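Local coordinates for protein ecdysteroid-phosphate phosphatase (Bombyx mori, PDB 3C7T) that removes phosphate from inactive phosphorylated ecdysteroids to release active hormone, and also dephosphorylates phosphotyrosine, through its histidine phosphatase domain, at residues L18-W23 and R35-L40; E73-A78 and D102-D107; H84-P89 and G185-I190; S109-V114 and N144-Y149. All coordinates share one frame; numbering follows the deposited sequence.

Interaction 1 (L18-W23 and R35-L40)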
loop_
_atom_site.group_PDB
_atom_site.type_symbol
_atom_site.label_atom_id
_atom_site.label_comp_id
_atom_site.label_asym_id
_atom_site.label_seq_id
_atom_site.Cartn_x
_atom_site.Cartn_y
_atom_site.Cartn_z
ATOM N N LEU A 18 -4.128 14.811 -1.185
ATOM C CA LEU A 18 -5.001 14.396 -2.290
ATOM C C LEU A 18 -5.850 13.177 -1.944
ATOM O O LEU A 18 -6.814 12.851 -2.670
ATOM C CB LEU A 18 -4.186 14.097 -3.558
ATOM C CG LEU A 18 -3.392 15.272 -4.151
ATOM C CD1 LEU A 18 -2.735 14.916 -5.503
ATOM C CD2 LEU A 18 -4.272 16.540 -4.255
ATOM N N THR A 19 -5.482 12.502 -0.862
ATOM C CA THR A 19 -6.182 11.305 -0.405
ATOM C C THR A 19 -7.255 11.618 0.625
ATOM O O THR A 19 -8.260 10.906 0.701
ATOM C CB THR A 19 -5.156 10.316 0.215
ATOM O OG1 THR A 19 -4.181 9.997 -0.778
ATOM C CG2 THR A 19 -5.823 9.029 0.724
ATOM N N TYR A 20 -7.032 12.682 1.404
ATOM C CA TYR A 20 -7.945 13.104 2.467
ATOM C C TYR A 20 -8.499 14.498 2.208
ATOM O O TYR A 20 -8.113 15.150 1.272
ATOM C CB TYR A 20 -7.207 13.129 3.808
ATOM C CG TYR A 20 -6.636 11.771 4.198
ATOM C CD1 TYR A 20 -5.400 11.349 3.704
ATOM C CD2 TYR A 20 -7.341 10.919 5.051
ATOM C CE1 TYR A 20 -4.861 10.081 4.052
ATOM C CE2 TYR A 20 -6.806 9.656 5.404
ATOM C CZ TYR A 20 -5.581 9.258 4.904
ATOM O OH TYR A 20 -5.065 8.015 5.267
ATOM N N GLY A 21 -9.416 14.925 3.054
ATOM C CA GLY A 21 -9.943 16.289 3.007
ATOM C C GLY A 21 -9.158 17.199 3.950
ATOM O O GLY A 21 -7.929 17.297 3.825
ATOM N N PRO A 22 -9.856 17.874 4.890
ATOM C CA PRO A 22 -9.175 18.825 5.797
ATOM C C PRO A 22 -8.390 18.109 6.908
ATOM O O PRO A 22 -8.717 18.213 8.093
ATOM C CB PRO A 22 -10.335 19.671 6.351
ATOM C CG PRO A 22 -11.507 18.769 6.303
ATOM C CD PRO A 22 -11.309 17.816 5.141
ATOM N N TRP A 23 -7.340 17.385 6.529
ATOM C CA TRP A 23 -6.690 16.463 7.469
ATOM C C TRP A 23 -5.957 17.167 8.614
ATOM O O TRP A 23 -5.943 16.652 9.738
ATOM C CB TRP A 23 -5.762 15.452 6.732
ATOM C CG TRP A 23 -4.542 16.065 6.209
ATOM C CD1 TRP A 23 -4.416 16.796 5.054
ATOM C CD2 TRP A 23 -3.241 16.027 6.812
ATOM N NE1 TRP A 23 -3.113 17.227 4.913
ATOM C CE2 TRP A 23 -2.368 16.758 5.967
ATOM C CE3 TRP A 23 -2.719 15.431 7.979
ATOM C CZ2 TRP A 23 -0.992 16.928 6.256
ATOM C CZ3 TRP A 23 -1.324 15.591 8.258
ATOM C CH2 TRP A 23 -0.491 16.327 7.391
ATOM N N ARG A 35 -2.836 10.619 14.990
ATOM C CA ARG A 35 -3.124 9.831 13.787
ATOM C C ARG A 35 -4.585 9.353 13.844
ATOM O O ARG A 35 -4.983 8.629 14.776
ATOM C CB ARG A 35 -2.182 8.635 13.677
ATOM C CG ARG A 35 -2.330 7.861 12.354
ATOM C CD ARG A 35 -1.520 6.592 12.372
ATOM N NE ARG A 35 -1.998 5.632 13.370
ATOM C CZ ARG A 35 -1.810 4.307 13.295
ATOM N NH1 ARG A 35 -1.202 3.762 12.241
ATOM N NH2 ARG A 35 -2.266 3.533 14.270
ATOM N N LYS A 36 -5.390 9.743 12.864
ATOM C CA LYS A 36 -6.784 9.340 12.857
ATOM C C LYS A 36 -7.164 8.345 11.748
ATOM O O LYS A 36 -8.348 8.032 11.579
ATOM C CB LYS A 36 -7.669 10.584 12.808
ATOM C CG LYS A 36 -7.455 11.417 14.088
ATOM C CD LYS A 36 -8.664 12.151 14.516
ATOM C CE LYS A 36 -8.347 12.918 15.773
ATOM N NZ LYS A 36 -9.172 14.155 15.774
ATOM N N ASP A 37 -6.160 7.877 11.010
ATOM C CA ASP A 37 -6.381 6.918 9.927
ATOM C C ASP A 37 -5.124 6.090 9.780
ATOM O O ASP A 37 -4.027 6.619 9.955
ATOM C CB ASP A 37 -6.655 7.665 8.610
ATOM C CG ASP A 37 -7.181 6.728 7.499
ATOM O OD1 ASP A 37 -8.392 6.443 7.485
ATOM O OD2 ASP A 37 -6.379 6.304 6.637
ATOM N N LEU A 38 -5.267 4.809 9.429
ATOM C CA LEU A 38 -4.075 3.944 9.322
ATOM C C LEU A 38 -3.155 4.325 8.186
ATOM O O LEU A 38 -1.977 4.007 8.235
ATOM C CB LEU A 38 -4.437 2.465 9.200
ATOM C CG LEU A 38 -5.197 1.873 10.364
ATOM C CD1 LEU A 38 -5.545 0.436 9.962
ATOM C CD2 LEU A 38 -4.328 1.911 11.635
ATOM N N ASN A 39 -3.687 4.994 7.162
ATOM C CA ASN A 39 -2.872 5.408 6.043
ATOM C C ASN A 39 -2.263 6.815 6.255
ATOM O O ASN A 39 -1.563 7.341 5.389
ATOM C CB ASN A 39 -3.710 5.306 4.744
ATOM C CG ASN A 39 -2.877 5.380 3.491
ATOM O OD1 ASN A 39 -1.740 4.899 3.448
ATOM N ND2 ASN A 39 -3.456 5.972 2.437
ATOM N N LEU A 40 -2.467 7.406 7.435
ATOM C CA LEU A 40 -1.779 8.664 7.773
ATOM C C LEU A 40 -0.408 8.409 8.445
ATOM O O LEU A 40 -0.177 7.333 9.026
ATOM C CB LEU A 40 -2.652 9.548 8.686
ATOM C CG LEU A 40 -3.832 10.257 8.027
ATOM C CD1 LEU A 40 -4.777 10.798 9.062
ATOM C CD2 LEU A 40 -3.360 11.378 7.104
#
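One face of the Tyr20 ring carries the CD2 methyl of Leu40, which stands 3.9 Å from the ring centroid, 20° off the normal: a CH-pi contact set toward the rim. At the ring's edge, near its plane, lies the Asp37 carboxylate, turned 78° against the ring. Tyr20 OH donates to Asp37 OD2 over 2.6 Å, meeting that oxygen from above the carboxylate plane. From the opposite face of the same plane Asn39 N reaches Asp37 OD2 at 3.0 Å and closes an Asx turn; OD1 forms a salt bridge with Arg255. Asp37 CG lies anti to its own N (chi1 -168°), which carries the carboxylate to the phenol. Tyrosine suits this place, its ring offering Leu40 a face while its hydroxyl reaches the acid. Leu40 CD2 also touches Trp23 CE3, at 4.2 Å, so one methyl meets both aromatic side chains. The contact joins the chain following helix 16-19 to the loop between strand 32-33 and helix 50-56. Leu40 also packs on Val16 of helix 16-19 and Cys27 of helix 23-27, while Ile249 of the second subunit packs on Tyr20, its backbone N and O bonding to Asp37 OD2 and Asn39 ND2.

Interaction 2 (E73-A78 and D102-D107)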
loop_
_atom_site.group_PDB
_atom_site.type_symbol
_atom_site.label_atom_id
_atom_site.label_comp_id
_atom_site.label_asym_id
_atom_site.label_seq_id
_atom_site.Cartn_x
_atom_site.Cartn_y
_atom_site.Cartn_z
ATOM N N GLU A 73 12.879 -1.728 -4.052
ATOM C CA GLU A 73 12.954 -3.203 -3.967
ATOM C C GLU A 73 13.084 -3.801 -5.373
ATOM O O GLU A 73 13.882 -4.720 -5.593
ATOM C CB GLU A 73 11.727 -3.768 -3.227
ATOM C CG GLU A 73 11.753 -5.286 -2.887
ATOM C CD GLU A 73 10.373 -5.863 -2.469
ATOM O OE1 GLU A 73 9.371 -5.671 -3.178
ATOM O OE2 GLU A 73 10.290 -6.555 -1.432
ATOM N N GLY A 74 12.314 -3.268 -6.324
ATOM C CA GLY A 74 12.296 -3.778 -7.687
ATOM C C GLY A 74 13.637 -3.539 -8.359
ATOM O O GLY A 74 14.120 -4.402 -9.115
ATOM N N MET A 75 14.238 -2.388 -8.051
ATOM C CA MET A 75 15.569 -2.046 -8.552
ATOM C C MET A 75 16.602 -3.026 -7.977
ATOM O O MET A 75 17.430 -3.559 -8.721
ATOM C CB MET A 75 15.902 -0.582 -8.206
ATOM C CG MET A 75 16.868 0.063 -9.217
ATOM S SD MET A 75 16.033 0.548 -10.736
ATOM C CE MET A 75 15.326 2.158 -10.310
ATOM N N ARG A 76 16.528 -3.274 -6.661
ATOM C CA ARG A 76 17.397 -4.237 -5.972
ATOM C C ARG A 76 17.255 -5.637 -6.582
ATOM O O ARG A 76 18.253 -6.324 -6.824
ATOM C CB ARG A 76 17.098 -4.255 -4.458
ATOM C CG ARG A 76 17.842 -5.353 -3.631
ATOM C CD ARG A 76 17.860 -5.044 -2.146
ATOM N NE ARG A 76 16.549 -4.671 -1.605
ATOM C CZ ARG A 76 15.654 -5.513 -1.077
ATOM N NH1 ARG A 76 15.897 -6.828 -0.992
ATOM N NH2 ARG A 76 14.502 -5.028 -0.614
ATOM N N MET A 77 16.022 -6.064 -6.850
ATOM C CA MET A 77 15.809 -7.379 -7.468
ATOM C C MET A 77 16.395 -7.508 -8.847
ATOM O O MET A 77 16.792 -8.606 -9.258
ATOM C CB MET A 77 14.339 -7.672 -7.539
ATOM C CG MET A 77 13.824 -7.956 -6.194
ATOM S SD MET A 77 12.062 -7.873 -6.171
ATOM C CE MET A 77 11.871 -8.539 -4.516
ATOM N N ALA A 78 16.435 -6.397 -9.569
ATOM C CA ALA A 78 16.966 -6.371 -10.929
ATOM C C ALA A 78 18.495 -6.228 -10.962
ATOM O O ALA A 78 19.096 -6.161 -12.034
ATOM C CB ALA A 78 16.307 -5.260 -11.710
ATOM N N ASP A 102 15.124 2.903 1.074
ATOM C CA ASP A 102 14.810 1.834 2.028
ATOM C C ASP A 102 14.555 0.509 1.277
ATOM O O ASP A 102 15.038 -0.550 1.678
ATOM C CB ASP A 102 13.587 2.182 2.877
ATOM C CG ASP A 102 13.850 3.293 3.900
ATOM O OD1 ASP A 102 15.016 3.614 4.197
ATOM O OD2 ASP A 102 12.849 3.856 4.414
ATOM N N GLY A 103 13.787 0.574 0.191
ATOM C CA GLY A 103 13.466 -0.619 -0.605
ATOM C C GLY A 103 14.719 -1.177 -1.262
ATOM O O GLY A 103 14.935 -2.416 -1.310
ATOM N N LEU A 104 15.549 -0.261 -1.751
ATOM C CA LEU A 104 16.838 -0.569 -2.377
ATOM C C LEU A 104 17.871 -1.175 -1.409
ATOM O O LEU A 104 18.810 -1.850 -1.834
ATOM C CB LEU A 104 17.405 0.703 -3.026
ATOM C CG LEU A 104 18.609 0.647 -3.969
ATOM C CD1 LEU A 104 18.360 -0.325 -5.135
ATOM C CD2 LEU A 104 18.969 2.029 -4.485
ATOM N N ARG A 105 17.675 -0.964 -0.114
ATOM C CA ARG A 105 18.693 -1.263 0.894
ATOM C C ARG A 105 20.026 -0.617 0.523
ATOM O O ARG A 105 21.088 -1.226 0.651
ATOM C CB ARG A 105 18.822 -2.775 1.108
ATOM C CG ARG A 105 17.596 -3.367 1.751
ATOM C CD ARG A 105 17.681 -4.888 1.913
ATOM N NE ARG A 105 16.400 -5.407 2.407
ATOM C CZ ARG A 105 16.173 -6.668 2.786
ATOM N NH1 ARG A 105 17.128 -7.595 2.722
ATOM N NH2 ARG A 105 14.968 -7.016 3.217
ATOM N N ALA A 106 19.955 0.636 0.075
ATOM C CA ALA A 106 21.137 1.396 -0.277
ATOM C C ALA A 106 22.019 1.557 0.965
ATOM O O ALA A 106 21.519 1.520 2.107
ATOM C CB ALA A 106 20.735 2.758 -0.817
ATOM N N ASP A 107 23.321 1.714 0.733
ATOM C CA ASP A 107 24.279 1.994 1.795
ATOM C C ASP A 107 23.912 3.351 2.408
ATOM O O ASP A 107 23.472 4.237 1.692
ATOM C CB ASP A 107 25.690 2.035 1.203
ATOM C CG ASP A 107 26.776 2.057 2.258
ATOM O OD1 ASP A 107 27.014 1.008 2.900
ATOM O OD2 ASP A 107 27.411 3.116 2.435
#
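The guanidinium groups of Arg76 and Arg105 lie flat on one another, their planes 10° apart and their centres separated by 4.1 Å. Arg105 NE sits over the middle of the Arg76 group, 3.6 Å from Arg76 CZ. At its edge, Arg76 donates through both NE and NH2 to Gly103 O, at 2.8 and 2.7 Å, with the oxygen in the guanidinium plane, which probably eases the closeness of the two like charges. The bend at chi3 (48°) turns the Arg76 group side-on to that carbonyl, and this double grip fixes its rotation. With an alanine in place of Arg76, Gly103 O would probably lose these two donors, and the Arg105 guanidinium the flat group it lies on. Gly103 allows the helices to come close, its CA lying 4.3 Å from Glu73 CA; a side chain would collide with Glu73 N. Arg105, with positive phi, is the C-prime residue of a Schellman motif. Leu104 CD1 packs against Met75 CB at 3.9 Å. The contact ties the C-terminal end of helix 62-77 to that of helix 91-104, with Ile82, ahead of strand 84-87, packed on Met75 and Leu104, and Arg62 of the second subunit salt-bridged to Glu73.

Interaction 3 (H84-P89 and G185-I190)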
loop_
_atom_site.group_PDB
_atom_site.type_symbol
_atom_site.label_atom_id
_atom_site.label_comp_id
_atom_site.label_asym_id
_atom_site.label_seq_id
_atom_site.Cartn_x
_atom_site.Cartn_y
_atom_site.Cartn_z
ATOM N N HIS A 84 23.660 8.188 -6.988
ATOM C CA HIS A 84 23.417 9.631 -6.988
ATOM C C HIS A 84 21.915 9.888 -7.005
ATOM O O HIS A 84 21.246 9.583 -7.995
ATOM C CB HIS A 84 24.089 10.274 -8.195
ATOM C CG HIS A 84 25.532 9.905 -8.340
ATOM N ND1 HIS A 84 25.982 9.027 -9.304
ATOM C CD2 HIS A 84 26.622 10.272 -7.626
ATOM C CE1 HIS A 84 27.295 8.893 -9.198
ATOM N NE2 HIS A 84 27.707 9.637 -8.186
ATOM N N VAL A 85 21.418 10.432 -5.896
ATOM C CA VAL A 85 19.981 10.589 -5.660
ATOM C C VAL A 85 19.678 12.071 -5.442
ATOM O O VAL A 85 20.224 12.707 -4.523
ATOM C CB VAL A 85 19.508 9.749 -4.446
ATOM C CG1 VAL A 85 18.021 9.957 -4.171
ATOM C CG2 VAL A 85 19.802 8.262 -4.666
ATOM N N TYR A 86 18.849 12.611 -6.331
ATOM C CA TYR A 86 18.439 14.024 -6.291
ATOM C C TYR A 86 16.926 14.082 -6.102
ATOM O O TYR A 86 16.196 13.347 -6.767
ATOM C CB TYR A 86 18.842 14.745 -7.585
ATOM C CG TYR A 86 20.332 14.683 -7.861
ATOM C CD1 TYR A 86 20.892 13.563 -8.475
ATOM C CD2 TYR A 86 21.179 15.734 -7.490
ATOM C CE1 TYR A 86 22.270 13.496 -8.728
ATOM C CE2 TYR A 86 22.563 15.683 -7.746
ATOM C CZ TYR A 86 23.092 14.554 -8.358
ATOM O OH TYR A 86 24.438 14.461 -8.613
ATOM N N ALA A 87 16.467 14.950 -5.203
ATOM C CA ALA A 87 15.043 15.077 -4.918
ATOM C C ALA A 87 14.611 16.529 -4.926
ATOM O O ALA A 87 15.332 17.407 -4.438
ATOM C CB ALA A 87 14.709 14.450 -3.595
ATOM N N SER A 88 13.424 16.778 -5.486
ATOM C CA SER A 88 12.780 18.075 -5.358
ATOM C C SER A 88 12.654 18.385 -3.868
ATOM O O SER A 88 12.560 17.474 -3.072
ATOM C CB SER A 88 11.385 17.993 -5.984
ATOM O OG SER A 88 10.573 19.033 -5.511
ATOM N N PRO A 89 12.685 19.674 -3.477
ATOM C CA PRO A 89 12.632 19.971 -2.045
ATOM C C PRO A 89 11.245 19.782 -1.387
ATOM O O PRO A 89 11.141 19.915 -0.159
ATOM C CB PRO A 89 13.102 21.439 -1.979
ATOM C CG PRO A 89 12.711 22.000 -3.294
ATOM C CD PRO A 89 12.838 20.893 -4.293
ATOM N N GLY A 185 28.430 6.373 -11.780
ATOM C CA GLY A 185 27.340 5.765 -11.016
ATOM C C GLY A 185 25.968 6.111 -11.589
ATOM O O GLY A 185 25.825 7.113 -12.303
ATOM N N ASN A 186 24.977 5.271 -11.268
ATOM C CA ASN A 186 23.580 5.458 -11.691
ATOM C C ASN A 186 22.932 6.614 -10.942
ATOM O O ASN A 186 23.292 6.901 -9.798
ATOM C CB ASN A 186 22.769 4.148 -11.550
ATOM C CG ASN A 186 23.281 3.030 -12.474
ATOM O OD1 ASN A 186 23.747 3.288 -13.585
ATOM N ND2 ASN A 186 23.190 1.789 -12.013
ATOM N N VAL A 187 22.002 7.296 -11.610
ATOM C CA VAL A 187 21.398 8.528 -11.095
ATOM C C VAL A 187 19.869 8.374 -11.055
ATOM O O VAL A 187 19.288 7.748 -11.938
ATOM C CB VAL A 187 21.739 9.725 -11.991
ATOM C CG1 VAL A 187 21.099 11.034 -11.484
ATOM C CG2 VAL A 187 23.237 9.903 -12.091
ATOM N N ILE A 188 19.253 8.960 -10.032
ATOM C CA ILE A 188 17.784 9.080 -9.956
ATOM C C ILE A 188 17.345 10.486 -9.535
ATOM O O ILE A 188 17.906 11.082 -8.602
ATOM C CB ILE A 188 17.122 7.979 -9.094
ATOM C CG1 ILE A 188 15.587 8.002 -9.280
ATOM C CG2 ILE A 188 17.533 8.080 -7.623
ATOM C CD1 ILE A 188 14.864 6.733 -8.799
ATOM N N PHE A 189 16.378 11.011 -10.279
ATOM C CA PHE A 189 15.744 12.302 -9.993
ATOM C C PHE A 189 14.342 11.995 -9.474
ATOM O O PHE A 189 13.543 11.382 -10.191
ATOM C CB PHE A 189 15.599 13.125 -11.265
ATOM C CG PHE A 189 16.919 13.497 -11.912
ATOM C CD1 PHE A 189 17.842 14.291 -11.226
ATOM C CD2 PHE A 189 17.203 13.065 -13.201
ATOM C CE1 PHE A 189 19.056 14.650 -11.822
ATOM C CE2 PHE A 189 18.421 13.418 -13.824
ATOM C CZ PHE A 189 19.346 14.198 -13.114
ATOM N N ILE A 190 14.069 12.385 -8.234
ATOM C CA ILE A 190 12.800 12.052 -7.586
ATOM C C ILE A 190 12.021 13.328 -7.393
ATOM O O ILE A 190 12.449 14.243 -6.672
ATOM C CB ILE A 190 13.020 11.276 -6.282
ATOM C CG1 ILE A 190 13.689 9.939 -6.635
ATOM C CG2 ILE A 190 11.669 11.084 -5.538
ATOM C CD1 ILE A 190 14.297 9.169 -5.473
#
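Tyr86 overlaps Phe189 alongside it, Tyr86 CB lying 3.8 Å from Phe189 CD1, with the ring planes oblique at 42°. They stand side by side on neighbouring parallel strands, 84-87 and 187-190, in the central sheet of the histidine phosphatase fold. Tyr86, Phe189, Val187 and His84 share one face of this sheet; Tyr86 CE1 leans on Val187 CG1, while helix 162-179 covers Tyr86 and Phe189. Val85, Ile188, Ala87 and Ile190 occupy the other face, where helix 91-104 packs on Ile188 and Ile190. There Val85 CG2 meets Ile188 CG2 at 3.7 Å, the two branched side chains side by side as suits extended strands. At the entry to the pair, with chi1 at -51°, the His84 ring swings back beside Gly185 and sends ND1 toward Asn186 O in a weak bond of 3.5 Å, while NE2 bonds to Asp183. With an alanine in place of His84, Asp183 would probably lose this partner and a gap would open beside Gly185. Five backbone bonds, each nearly along the C=O axis, knit the strands. The last, Ser88 N to Ile190 O at 3.0 Å, sits next to Ser88 OG, which is hydrogen-bonded to NE2 of His192, a tungstate-pocket and probable active-site residue.

Interaction 4 (S109-V114 and N144-Y149)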
loop_
_atom_site.group_PDB
_atom_site.type_symbol
_atom_site.label_atom_id
_atom_site.label_comp_id
_atom_site.label_asym_id
_atom_site.label_seq_id
_atom_site.Cartn_x
_atom_site.Cartn_y
_atom_site.Cartn_z
ATOM N N SER A 109 25.707 5.635 3.082
ATOM C CA SER A 109 26.515 6.668 2.433
ATOM C C SER A 109 25.804 7.279 1.220
ATOM O O SER A 109 26.236 8.314 0.707
ATOM C CB SER A 109 27.856 6.096 1.994
ATOM O OG SER A 109 27.658 5.146 0.966
ATOM N N VAL A 110 24.740 6.623 0.751
ATOM C CA VAL A 110 23.951 7.124 -0.386
ATOM C C VAL A 110 22.905 8.095 0.142
ATOM O O VAL A 110 21.896 7.685 0.717
ATOM C CB VAL A 110 23.294 5.988 -1.213
ATOM C CG1 VAL A 110 22.515 6.568 -2.407
ATOM C CG2 VAL A 110 24.351 4.977 -1.689
ATOM N N LYS A 111 23.180 9.383 -0.055
ATOM C CA LYS A 111 22.437 10.455 0.584
ATOM C C LYS A 111 21.486 11.113 -0.396
ATOM O O LYS A 111 21.741 11.139 -1.607
ATOM C CB LYS A 111 23.406 11.525 1.105
ATOM C CG LYS A 111 24.435 11.046 2.120
ATOM C CD LYS A 111 23.837 10.938 3.510
ATOM C CE LYS A 111 24.912 10.714 4.541
ATOM N NZ LYS A 111 24.318 10.119 5.773
ATOM N N ILE A 112 20.396 11.653 0.136
ATOM C CA ILE A 112 19.442 12.395 -0.676
ATOM C C ILE A 112 19.908 13.841 -0.840
ATOM O O ILE A 112 20.051 14.575 0.151
ATOM C CB ILE A 112 18.037 12.394 -0.046
ATOM C CG1 ILE A 112 17.540 10.957 0.150
ATOM C CG2 ILE A 112 17.045 13.175 -0.939
ATOM C CD1 ILE A 112 16.415 10.840 1.126
ATOM N N LYS A 113 20.139 14.237 -2.090
ATOM C CA LYS A 113 20.572 15.587 -2.417
ATOM C C LYS A 113 19.355 16.419 -2.803
ATOM O O LYS A 113 18.769 16.205 -3.867
ATOM C CB LYS A 113 21.571 15.546 -3.575
ATOM C CG LYS A 113 22.862 14.756 -3.261
ATOM C CD LYS A 113 23.844 14.796 -4.425
ATOM C CE LYS A 113 24.625 13.484 -4.558
ATOM N NZ LYS A 113 25.155 12.990 -3.252
ATOM N N VAL A 114 18.991 17.370 -1.945
ATOM C CA VAL A 114 17.774 18.160 -2.136
ATOM C C VAL A 114 18.114 19.287 -3.105
ATOM O O VAL A 114 18.964 20.149 -2.818
ATOM C CB VAL A 114 17.211 18.675 -0.785
ATOM C CG1 VAL A 114 16.105 19.726 -0.991
ATOM C CG2 VAL A 114 16.698 17.503 0.050
ATOM N N ASN A 144 17.557 10.440 5.134
ATOM C CA ASN A 144 19.005 10.424 4.888
ATOM C C ASN A 144 19.490 11.497 3.904
ATOM O O ASN A 144 20.012 11.199 2.840
ATOM C CB ASN A 144 19.444 9.030 4.441
ATOM C CG ASN A 144 20.926 8.795 4.646
ATOM O OD1 ASN A 144 21.540 9.400 5.528
ATOM N ND2 ASN A 144 21.508 7.902 3.843
ATOM N N VAL A 145 19.326 12.753 4.287
ATOM C CA VAL A 145 19.594 13.881 3.413
ATOM C C VAL A 145 21.086 14.277 3.486
ATOM O O VAL A 145 21.692 14.240 4.563
ATOM C CB VAL A 145 18.680 15.088 3.781
ATOM C CG1 VAL A 145 19.176 16.382 3.151
ATOM C CG2 VAL A 145 17.229 14.811 3.372
ATOM N N ASP A 146 21.656 14.637 2.341
ATOM C CA ASP A 146 23.042 15.101 2.270
ATOM C C ASP A 146 23.171 16.526 2.836
ATOM O O ASP A 146 22.708 17.484 2.224
ATOM C CB ASP A 146 23.521 15.062 0.809
ATOM C CG ASP A 146 25.033 15.161 0.674
ATOM O OD1 ASP A 146 25.717 15.568 1.645
ATOM O OD2 ASP A 146 25.530 14.824 -0.422
ATOM N N MET A 147 23.826 16.651 3.991
ATOM C CA MET A 147 24.008 17.950 4.677
ATOM C C MET A 147 24.996 18.896 3.983
ATOM O O MET A 147 24.911 20.119 4.124
ATOM C CB MET A 147 24.480 17.722 6.119
ATOM C CG MET A 147 23.411 17.193 7.053
ATOM S SD MET A 147 21.987 18.287 7.040
ATOM C CE MET A 147 21.542 18.177 8.774
ATOM N N THR A 148 25.939 18.327 3.245
ATOM C CA THR A 148 26.965 19.125 2.590
ATOM C C THR A 148 26.687 19.295 1.100
ATOM O O THR A 148 27.574 19.658 0.327
ATOM C CB THR A 148 28.374 18.545 2.828
ATOM O OG1 THR A 148 28.426 17.198 2.342
ATOM C CG2 THR A 148 28.716 18.557 4.322
ATOM N N TYR A 149 25.448 19.061 0.688
ATOM C CA TYR A 149 25.117 19.253 -0.710
ATOM C C TYR A 149 24.879 20.732 -1.035
ATOM O O TYR A 149 24.102 21.405 -0.361
ATOM C CB TYR A 149 23.897 18.413 -1.103
ATOM C CG TYR A 149 23.507 18.592 -2.545
ATOM C CD1 TYR A 149 24.369 18.212 -3.572
ATOM C CD2 TYR A 149 22.279 19.160 -2.889
ATOM C CE1 TYR A 149 24.014 18.384 -4.912
ATOM C CE2 TYR A 149 21.916 19.328 -4.226
ATOM C CZ TYR A 149 22.786 18.940 -5.226
ATOM O OH TYR A 149 22.432 19.098 -6.544
HETATM O O HOH W 1 20.513 18.214 0.480
#
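Lys111 NZ donates to Asn144 OD1 over 2.9 Å, the ammonium tilted 19° from the amide's carbonyl plane. The Lys111 chain bends at chi2 (-80°) to lay CD beside that oxygen; Asn144 ND2, for its part, bonds to Pro108 O. The backbones pair around Ile112: its N donates to Asn144 O at 2.8 Å, and its O accepts from Asp146 N at 2.7 Å, both bonds almost straight at the hydrogen. Farther along, the backbones part and one water takes over, accepting from Val114 N and donating to Asp146 O. The two oxygens of Asp146 have separate duties. OD1 receives Thr148 N, in an Asx turn, and Thr148 OG1 from the same face of the carboxylate, while OD2 forms a long salt bridge to Lys113 NZ at 3.4 Å, a weak hydrogen bond. Lysine suits position 113 because its aliphatic part has work too: CB stands over the centre of the Tyr149 ring, 3.6 Å from the centroid in a CH-pi contact. Tyr149 OH is held by Glu115. With Ile112 packed on helix 91-104 and Val145 on helix 135-140, this single beta bridge lays the 144-149 loop along the outermost strand, 112-114, of the histidine phosphatase sheet.

In the fold
Interactions 3 and 4 build neighbouring parts of one sheet, their centres 10 Å apart: strand 84-87 lies between 187-191 and 112-114, with Val85 O 2.9 Å from Lys113 N, and interaction 4 is nested within the chain loop that interaction 3 closes. Interaction 2 joins the ends of the helices before and after strand 84-87, about 14 Å between centres from interaction 3. Interaction 1 stands apart, its centre 28 Å from that of interaction 3, yet like interaction 2 it touches the second subunit. Interaction 3 runs closest to the catalytic centre: the Ser88 side chain lies about 7 Å from the bound tungstate, and that of Ile190 about 6 Å from that of His12, the residue phosphorylated during catalysis. Interaction 1 approaches through Thr19, about 10 Å from the tungstate.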